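PDB 4GI3: greglin from Schistocerca gregaria, which inhibits serine proteases, including neutrophil and pancreatic elastases, chymotrypsin, cathepsin G and, most tightly, subtilisin, but not pancreatic trypsin. Local coordinates for residues A30-E35 / C48-C53. Numbering follows the deposited sequence.
Sequences APVCVE and CEVRKC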
loop_
_atom_site.group_PDB
_atom_site.type_symbol
_atom_site.label_atom_id
_atom_site.label_comp_id
_atom_site.label_asym_id
_atom_site.label_seq_id
_atom_site.Cartn_x
_atom_site.Cartn_y
_atom_site.Cartn_z
ATOM N N ALA B 30 0.788 -9.741 9.208
ATOM C CA ALA B 30 0.570 -10.028 10.644
ATOM C C ALA B 30 0.202 -11.517 10.696
ATOM O O ALA B 30 -0.981 -11.862 10.754
ATOM C CB ALA B 30 -0.545 -9.145 11.186
ATOM N N PRO B 31 1.193 -12.421 10.465
ATOM C CA PRO B 31 0.847 -13.841 10.310
ATOM C C PRO B 31 0.202 -14.497 11.511
ATOM O O PRO B 31 0.487 -14.136 12.658
ATOM C CB PRO B 31 2.149 -14.498 9.861
ATOM C CG PRO B 31 3.197 -13.605 10.318
ATOM C CD PRO B 31 2.646 -12.212 10.326
ATOM N N VAL B 32 -0.698 -15.428 11.207
ATOM C CA VAL B 32 -1.500 -16.176 12.172
ATOM C C VAL B 32 -1.530 -17.657 11.797
ATOM O O VAL B 32 -1.695 -18.021 10.625
ATOM C CB VAL B 32 -2.923 -15.575 12.276
ATOM C CG1 VAL B 32 -2.880 -14.166 12.866
ATOM C CG2 VAL B 32 -3.632 -15.562 10.927
ATOM N N CYS B 33 -1.415 -18.503 12.809
ATOM C CA CYS B 33 -1.407 -19.947 12.626
ATOM C C CYS B 33 -2.788 -20.540 12.891
ATOM O O CYS B 33 -3.410 -20.202 13.904
ATOM C CB CYS B 33 -0.344 -20.562 13.527
ATOM S SG CYS B 33 -0.132 -22.343 13.307
ATOM N N VAL B 34 -3.288 -21.376 11.959
ATOM C CA VAL B 34 -4.591 -22.038 12.071
ATOM C C VAL B 34 -4.445 -23.549 11.895
ATOM O O VAL B 34 -3.503 -24.017 11.238
ATOM C CB VAL B 34 -5.722 -21.484 11.150
ATOM C CG1 VAL B 34 -5.983 -19.996 11.385
ATOM C CG2 VAL B 34 -5.464 -21.777 9.671
ATOM N N GLU B 35 -5.403 -24.299 12.460
ATOM C CA GLU B 35 -5.500 -25.746 12.318
ATOM C C GLU B 35 -6.772 -26.013 11.561
ATOM O O GLU B 35 -7.831 -25.545 11.962
ATOM C CB GLU B 35 -5.504 -26.465 13.672
ATOM C CG GLU B 35 -5.406 -27.981 13.528
ATOM C CD GLU B 35 -5.360 -28.794 14.809
ATOM O OE1 GLU B 35 -5.204 -28.205 15.903
ATOM O OE2 GLU B 35 -5.464 -30.038 14.709
ATOM N N CYS B 48 -7.455 -11.489 7.953
ATOM C CA CYS B 48 -8.357 -11.261 6.821
ATOM C C CYS B 48 -8.312 -12.406 5.811
ATOM O O CYS B 48 -9.360 -12.833 5.339
ATOM C CB CYS B 48 -8.098 -9.916 6.142
ATOM S SG CYS B 48 -9.305 -9.502 4.850
ATOM N N GLU B 49 -7.108 -12.885 5.476
ATOM C CA GLU B 49 -6.926 -13.982 4.511
ATOM C C GLU B 49 -7.526 -15.307 5.007
ATOM O O GLU B 49 -8.131 -16.028 4.209
ATOM C CB GLU B 49 -5.464 -14.145 4.098
ATOM C CG GLU B 49 -4.936 -13.015 3.204
ATOM C CD GLU B 49 -5.573 -12.757 1.845
ATOM O OE1 GLU B 49 -5.446 -11.611 1.355
ATOM O OE2 GLU B 49 -6.177 -13.685 1.258
ATOM N N VAL B 50 -7.413 -15.585 6.324
ATOM C CA VAL B 50 -7.999 -16.797 6.928
ATOM C C VAL B 50 -9.519 -16.751 6.746
ATOM O O VAL B 50 -10.115 -17.735 6.305
ATOM C CB VAL B 50 -7.673 -16.991 8.431
ATOM C CG1 VAL B 50 -8.116 -18.376 8.886
ATOM C CG2 VAL B 50 -6.206 -16.789 8.741
ATOM N N ARG B 51 -10.143 -15.597 7.103
ATOM C CA ARG B 51 -11.583 -15.369 7.005
ATOM C C ARG B 51 -12.103 -15.499 5.575
ATOM O O ARG B 51 -13.195 -16.025 5.367
ATOM C CB ARG B 51 -11.962 -14.006 7.588
ATOM C CG ARG B 51 -11.859 -13.922 9.109
ATOM C CD ARG B 51 -12.501 -12.648 9.660
ATOM N NE ARG B 51 -11.675 -11.452 9.461
ATOM C CZ ARG B 51 -11.879 -10.534 8.516
ATOM N NH1 ARG B 51 -12.888 -10.663 7.661
ATOM N NH2 ARG B 51 -11.077 -9.482 8.418
ATOM N N LYS B 52 -11.309 -15.029 4.595
ATOM C CA LYS B 52 -11.636 -15.068 3.168
ATOM C C LYS B 52 -11.752 -16.538 2.726
ATOM O O LYS B 52 -12.748 -16.905 2.102
ATOM C CB LYS B 52 -10.541 -14.340 2.372
ATOM C CG LYS B 52 -10.817 -14.250 0.861
ATOM C CD LYS B 52 -9.577 -13.886 0.034
ATOM C CE LYS B 52 -9.148 -12.450 0.181
ATOM N NZ LYS B 52 -7.872 -12.168 -0.538
ATOM N N CYS B 53 -10.742 -17.361 3.087
ATOM C CA CYS B 53 -10.652 -18.793 2.805
ATOM C C CYS B 53 -11.876 -19.521 3.385
ATOM O O CYS B 53 -12.529 -20.266 2.664
ATOM C CB CYS B 53 -9.338 -19.358 3.340
ATOM S SG CYS B 53 -8.993 -21.071 2.847
#
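V50, on the helix 47-57, sends both of its methyl groups to the strand 32-36, where CG2 meets V32 and CG1 meets V34. With chi1 at -170°, V50 CG1 lies anti to the backbone N, and this branch comes within 3.7 Å of V34 CG1. The other branch serves V32: V50 CG2 and V32 CG2 approach to 3.6 Å, and V50 CG2 also grazes V34 CG1 at 4.2 Å. The V34 and V50 side chains run past each other in opposite senses, whereas V32 comes at V50 aslant. V32 and V34 can share one partner because they are two residues apart on an extended strand and so turn the same way; C33 between them faces away from the helix and joins C69 in a disulfide. The helix is laid against the central strand of a three-stranded antiparallel sheet, consistent with a small, disulfide-rich, Kazal-like inhibitor fold. F44 and Y61, from the two flanking strands, also touch V50, and F63 packs on both V32 and V34. Disulfides through C48 and C53 tie the helix to C25 and C76. On the helix, K52 NZ bridges to E49 OE2 at 2.9 Å on the syn side, 22° out of the carboxylate plane, and the E49 side chain leads away from the strand. No hydrogen bond spans the two segments, so their direct contact rests on apolar packing of branched side chains, with V34 and V50 buried.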